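Local coordinates for putative cytoplasmic protein (Salmonella enterica subsp. enterica serovar Typhimurium, PDB 4J32) that is a type VI secretion amidase effector (Tae4), an NlpC/P60 papain-like cysteine peptidase that probably hydrolyses peptidoglycan and is bound by the immunity protein Tai4, at residues L24-V29 and P58-Y63; K28-V33 and D150-L155. All coordinates share one frame; numbering follows the deposited sequence.

Interaction 1 of 2, residues L24-V29 and P58-Y63; sequences LAFRKV and PIRMSY
V29 CG1 sits over one face of the Y63 ring, 3.6 Å from the ring centroid and only 11° off the normal, a CH-pi contact almost over the middle of the ring. The R60 guanidinium meets V29 O at its edge and in its plane, while R60 CD approaches the F26 ring obliquely, 3.6 Å from F26 CZ. With CG anti to its backbone N (chi1 -177°), Y63 lies across the last turn of helix 19-28, where CE2 reaches 4.0 Å from A25 CB and OH lies 3.6 Å from K28 CB. The second branch of V29, CG2, rests 3.7 Å from R60 CB. From there the extended R60 chain runs past V29 and donates from NE to V29 O at 2.9 Å, in a somewhat bent bond. R60 NH2 takes a further carbonyl, H31 O, so two bonds to the loop fix the rotation of the guanidinium and satisfy backbone oxygens beyond the helix. The axes of helix 24-28 and helix 58-63 run in broadly opposed directions, well off antiparallel (136°), and approach to 8.8 Å. I39 and I40 of helix 33-40 pack against V29 and Y63 respectively, and strand 138-143 lies against F26 and M61: helices laid against an antiparallel sheet, as in the papain-like fold of NlpC/P60 peptidases.

Interaction 2 of 2, residues K28-V33 and D150-L155; sequences KVNHSV and DQCHLL
D150 O is gripped by two backbone donors, H153 N at 2.7 Å and, more weakly, L154 N at 3.1 Å; this coils the loop between strands 138-143 and 164-172 back on itself and brings D150 and H153 together against N30. H153 NE2 in turn donates to the backbone O of N30 over 3.3 Å, a long, weak bond with an N-H...O angle of 151°; the acceptor lies at the edge of the imidazole, in its plane. The N30 amide stands almost perpendicular to that ring (89°). N30 CG is anti to the backbone N (chi1 -168°), which carries the amide across to the other loop, where OD1 lies 3.6 Å from D150 CB. That CB is itself in the plane of the H153 ring, at the edge. N30 is the centre of an inverse gamma turn, closed by a weak bond from H31 N to V29 O of 2.9 Å. Just beyond it S32 is the N-cap of helix 33-40, its OG bonded to D35 N; the loop from helix 19-28 thus passes through the gamma turn and the N-cap into helix 33-40. The D150 carboxylate is held by H139 NE2 and, weakly, by T141 OG1, both on strand 138-143. H31 lines a pocket holding 2-ethoxyethanol, a molecule that probably comes from the crystallisation liquor.

How the interactions relate
Interaction 1 is a buried helix-to-helix contact near the centre of the chain, whereas interaction 2 joins two loops at the surface with less than half the buried area. Both start from the same run of chain, sharing K28 and V29: the last turn of helix 19-28 and V29 serve the first, and the residues that follow serve the second. Apolar and ring contacts dominate inside, with one sound cross-segment bond; outside, the chemistry is polar and weaker. R60 of interaction 1 reaches the loop of interaction 2 through its guanidinium, and the two contacts also meet where F26 CZ packs 3.8 Å from D150 CB.

Interaction 1 of 2, residues L24-V29 and P58-Y63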
loop_
_atom_site.group_PDB
_atom_site.type_symbol
_atom_site.label_atom_id
_atom_site.label_comp_id
_atom_site.label_asym_id
_atom_site.label_seq_id
_atom_site.Cartn_x
_atom_site.Cartn_y
_atom_site.Cartn_z
ATOM N N LEU A 24 4.543 22.724 33.573
ATOM C CA LEU A 24 4.872 21.510 34.304
ATOM C C LEU A 24 4.095 20.306 33.758
ATOM O O LEU A 24 4.652 19.216 33.560
ATOM C CB LEU A 24 4.544 21.720 35.801
ATOM C CG LEU A 24 4.736 20.618 36.829
ATOM C CD1 LEU A 24 4.717 21.282 38.219
ATOM C CD2 LEU A 24 3.683 19.501 36.743
ATOM N N ALA A 25 2.799 20.468 33.576
ATOM C CA ALA A 25 1.968 19.331 33.141
ATOM C C ALA A 25 2.384 18.874 31.721
ATOM O O ALA A 25 2.507 17.685 31.444
ATOM C CB ALA A 25 0.486 19.723 33.153
ATOM N N PHE A 26 2.636 19.840 30.847
ATOM C CA PHE A 26 3.063 19.518 29.466
ATOM C C PHE A 26 4.303 18.621 29.454
ATOM O O PHE A 26 4.367 17.649 28.686
ATOM C CB PHE A 26 3.312 20.787 28.649
ATOM C CG PHE A 26 3.442 20.517 27.145
ATOM C CD1 PHE A 26 2.354 20.695 26.297
ATOM C CD2 PHE A 26 4.644 20.020 26.623
ATOM C CE1 PHE A 26 2.463 20.432 24.911
ATOM C CE2 PHE A 26 4.768 19.738 25.233
ATOM C CZ PHE A 26 3.672 19.937 24.401
ATOM N N ARG A 27 5.289 18.943 30.291
ATOM C CA ARG A 27 6.499 18.153 30.383
ATOM C C ARG A 27 6.232 16.673 30.662
ATOM O O ARG A 27 6.927 15.809 30.117
ATOM C CB ARG A 27 7.438 18.742 31.446
ATOM C CG ARG A 27 8.797 18.063 31.524
ATOM C CD ARG A 27 9.663 18.672 32.615
ATOM N NE ARG A 27 10.038 20.046 32.320
ATOM C CZ ARG A 27 9.666 21.100 33.044
ATOM N NH1 ARG A 27 8.915 20.937 34.137
ATOM N NH2 ARG A 27 10.092 22.303 32.706
ATOM N N LYS A 28 5.216 16.374 31.478
ATOM C CA LYS A 28 4.912 14.979 31.845
ATOM C C LYS A 28 4.563 14.138 30.619
ATOM O O LYS A 28 4.714 12.917 30.638
ATOM C CB LYS A 28 3.757 14.884 32.846
ATOM C CG LYS A 28 3.881 15.773 34.113
ATOM C CD LYS A 28 5.242 15.747 34.795
ATOM C CE LYS A 28 5.514 14.460 35.545
ATOM N NZ LYS A 28 6.787 14.597 36.353
ATOM N N VAL A 29 4.075 14.804 29.580
ATOM C CA VAL A 29 3.683 14.112 28.344
ATOM C C VAL A 29 4.491 14.531 27.116
ATOM O O VAL A 29 4.087 14.238 25.988
ATOM C CB VAL A 29 2.138 14.234 28.081
ATOM C CG1 VAL A 29 1.353 13.462 29.145
ATOM C CG2 VAL A 29 1.683 15.719 28.022
ATOM N N PRO A 58 -2.669 17.191 20.124
ATOM C CA PRO A 58 -3.877 17.547 20.872
ATOM C C PRO A 58 -4.058 16.781 22.182
ATOM O O PRO A 58 -4.725 17.271 23.105
ATOM C CB PRO A 58 -5.018 17.231 19.886
ATOM C CG PRO A 58 -4.463 16.169 18.993
ATOM C CD PRO A 58 -2.989 16.514 18.848
ATOM N N ILE A 59 -3.453 15.599 22.257
ATOM C CA ILE A 59 -3.538 14.791 23.465
ATOM C C ILE A 59 -2.703 15.451 24.561
ATOM O O ILE A 59 -3.119 15.489 25.728
ATOM C CB ILE A 59 -3.092 13.338 23.192
ATOM C CG1 ILE A 59 -3.975 12.722 22.081
ATOM C CG2 ILE A 59 -3.165 12.477 24.515
ATOM C CD1 ILE A 59 -3.521 11.328 21.540
ATOM N N ARG A 60 -1.535 15.990 24.197
ATOM C CA ARG A 60 -0.741 16.692 25.217
ATOM C C ARG A 60 -1.464 17.944 25.734
ATOM O O ARG A 60 -1.469 18.204 26.937
ATOM C CB ARG A 60 0.649 17.066 24.715
ATOM C CG ARG A 60 1.540 15.898 24.234
ATOM C CD ARG A 60 2.930 16.437 23.876
ATOM N NE ARG A 60 3.797 15.381 23.356
ATOM C CZ ARG A 60 4.171 15.280 22.086
ATOM N NH1 ARG A 60 3.777 16.182 21.172
ATOM N NH2 ARG A 60 4.937 14.268 21.714
ATOM N N MET A 61 -2.067 18.711 24.833
ATOM C CA MET A 61 -2.835 19.896 25.226
ATOM C C MET A 61 -4.037 19.515 26.104
ATOM O O MET A 61 -4.356 20.200 27.081
ATOM C CB MET A 61 -3.251 20.691 23.988
ATOM C CG MET A 61 -2.108 21.525 23.384
ATOM S SD MET A 61 -1.325 22.645 24.569
ATOM C CE MET A 61 -2.725 23.679 25.043
ATOM N N SER A 62 -4.690 18.400 25.769
ATOM C CA SER A 62 -5.776 17.898 26.614
ATOM C C SER A 62 -5.281 17.560 28.030
ATOM O O SER A 62 -5.927 17.887 29.032
ATOM C CB SER A 62 -6.429 16.665 25.976
ATOM O OG SER A 62 -7.053 17.014 24.749
ATOM N N TYR A 63 -4.137 16.890 28.101
ATOM C CA TYR A 63 -3.526 16.579 29.390
ATOM C C TYR A 63 -3.299 17.865 30.211
ATOM O O TYR A 63 -3.652 17.917 31.390
ATOM C CB TYR A 63 -2.217 15.810 29.175
ATOM C CG TYR A 63 -1.524 15.377 30.456
ATOM C CD1 TYR A 63 -1.778 14.122 31.012
ATOM C CD2 TYR A 63 -0.587 16.211 31.084
ATOM C CE1 TYR A 63 -1.125 13.711 32.174
ATOM C CE2 TYR A 63 0.072 15.813 32.259
ATOM C CZ TYR A 63 -0.206 14.569 32.796
ATOM O OH TYR A 63 0.434 14.130 33.941
#

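Interaction 2 of 2, residues K28-V33 and D150-L155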
loop_
_atom_site.group_PDB
_atom_site.type_symbol
_atom_site.label_atom_id
_atom_site.label_comp_id
_atom_site.label_asym_id
_atom_site.label_seq_id
_atom_site.Cartn_x
_atom_site.Cartn_y
_atom_site.Cartn_z
ATOM N N LYS A 28 5.216 16.374 31.478
ATOM C CA LYS A 28 4.912 14.979 31.845
ATOM C C LYS A 28 4.563 14.138 30.619
ATOM O O LYS A 28 4.714 12.917 30.638
ATOM C CB LYS A 28 3.757 14.884 32.846
ATOM C CG LYS A 28 3.881 15.773 34.113
ATOM C CD LYS A 28 5.242 15.747 34.795
ATOM C CE LYS A 28 5.514 14.460 35.545
ATOM N NZ LYS A 28 6.787 14.597 36.353
ATOM N N VAL A 29 4.075 14.804 29.580
ATOM C CA VAL A 29 3.683 14.112 28.344
ATOM C C VAL A 29 4.491 14.531 27.116
ATOM O O VAL A 29 4.087 14.238 25.988
ATOM C CB VAL A 29 2.138 14.234 28.081
ATOM C CG1 VAL A 29 1.353 13.462 29.145
ATOM C CG2 VAL A 29 1.683 15.719 28.022
ATOM N N ASN A 30 5.618 15.217 27.331
ATOM C CA ASN A 30 6.489 15.638 26.240
ATOM C C ASN A 30 7.411 14.491 25.812
ATOM O O ASN A 30 8.648 14.572 25.860
ATOM C CB ASN A 30 7.251 16.934 26.594
ATOM C CG ASN A 30 7.939 17.543 25.388
ATOM O OD1 ASN A 30 7.414 17.490 24.270
ATOM N ND2 ASN A 30 9.141 18.079 25.596
ATOM N N HIS A 31 6.778 13.389 25.422
ATOM C CA HIS A 31 7.486 12.175 25.034
ATOM C C HIS A 31 6.886 11.635 23.749
ATOM O O HIS A 31 5.964 12.246 23.200
ATOM C CB HIS A 31 7.377 11.123 26.145
ATOM C CG HIS A 31 7.893 11.615 27.454
ATOM N ND1 HIS A 31 9.242 11.732 27.712
ATOM C CD2 HIS A 31 7.252 12.095 28.546
ATOM C CE1 HIS A 31 9.411 12.218 28.932
ATOM N NE2 HIS A 31 8.219 12.452 29.455
ATOM N N SER A 32 7.422 10.502 23.277
ATOM C CA SER A 32 6.878 9.833 22.085
ATOM C C SER A 32 5.393 9.553 22.289
ATOM O O SER A 32 4.950 9.369 23.420
ATOM C CB SER A 32 7.626 8.533 21.784
ATOM O OG SER A 32 7.305 7.497 22.715
ATOM N N VAL A 33 4.631 9.501 21.201
ATOM C CA VAL A 33 3.217 9.139 21.303
ATOM C C VAL A 33 3.015 7.778 22.025
ATOM O O VAL A 33 2.092 7.660 22.850
ATOM C CB VAL A 33 2.491 9.209 19.909
ATOM C CG1 VAL A 33 3.027 8.151 18.939
ATOM C CG2 VAL A 33 0.990 9.085 20.069
ATOM N N ASP A 150 7.265 21.814 23.213
ATOM C CA ASP A 150 7.663 20.611 22.472
ATOM C C ASP A 150 8.748 20.882 21.447
ATOM O O ASP A 150 8.935 20.099 20.505
ATOM C CB ASP A 150 6.443 19.920 21.825
ATOM C CG ASP A 150 5.640 20.848 20.918
ATOM O OD1 ASP A 150 5.906 22.065 20.867
ATOM O OD2 ASP A 150 4.728 20.331 20.247
ATOM N N GLN A 151 9.483 21.978 21.636
ATOM C CA GLN A 151 10.539 22.369 20.702
ATOM C C GLN A 151 11.466 21.199 20.377
ATOM O O GLN A 151 11.930 21.059 19.247
ATOM C CB GLN A 151 11.325 23.587 21.215
ATOM C CG GLN A 151 12.086 24.297 20.096
ATOM C CD GLN A 151 11.835 25.796 20.026
ATOM O OE1 GLN A 151 10.687 26.275 20.062
ATOM N NE2 GLN A 151 12.919 26.551 19.874
ATOM N N CYS A 152 11.658 20.346 21.380
ATOM C CA CYS A 152 12.521 19.177 21.239
ATOM C C CYS A 152 12.017 18.197 20.174
ATOM O O CYS A 152 12.823 17.460 19.592
ATOM C CB CYS A 152 12.728 18.469 22.588
ATOM S SG CYS A 152 11.572 17.124 22.948
ATOM N N HIS A 153 10.714 18.212 19.889
ATOM C CA HIS A 153 10.120 17.393 18.830
ATOM C C HIS A 153 9.919 18.188 17.533
ATOM O O HIS A 153 9.714 17.595 16.471
ATOM C CB HIS A 153 8.776 16.802 19.283
ATOM C CG HIS A 153 8.831 16.129 20.616
ATOM N ND1 HIS A 153 9.396 14.883 20.799
ATOM C CD2 HIS A 153 8.405 16.531 21.834
ATOM C CE1 HIS A 153 9.307 14.544 22.074
ATOM N NE2 HIS A 153 8.716 15.531 22.724
ATOM N N LEU A 154 9.989 19.518 17.622
ATOM C CA LEU A 154 9.725 20.398 16.474
ATOM C C LEU A 154 10.756 20.222 15.363
ATOM O O LEU A 154 11.823 20.851 15.364
ATOM C CB LEU A 154 9.587 21.872 16.905
ATOM C CG LEU A 154 8.327 22.251 17.700
ATOM C CD1 LEU A 154 8.291 23.748 17.998
ATOM C CD2 LEU A 154 7.039 21.829 16.998
ATOM N N LEU A 155 10.390 19.360 14.416
ATOM C CA LEU A 155 11.267 18.831 13.366
ATOM C C LEU A 155 12.068 19.891 12.607
ATOM O O LEU A 155 13.239 19.670 12.283
ATOM C CB LEU A 155 10.447 17.970 12.389
ATOM C CG LEU A 155 9.696 16.757 12.975
ATOM C CD1 LEU A 155 8.335 16.554 12.304
ATOM C CD2 LEU A 155 10.539 15.479 12.917
#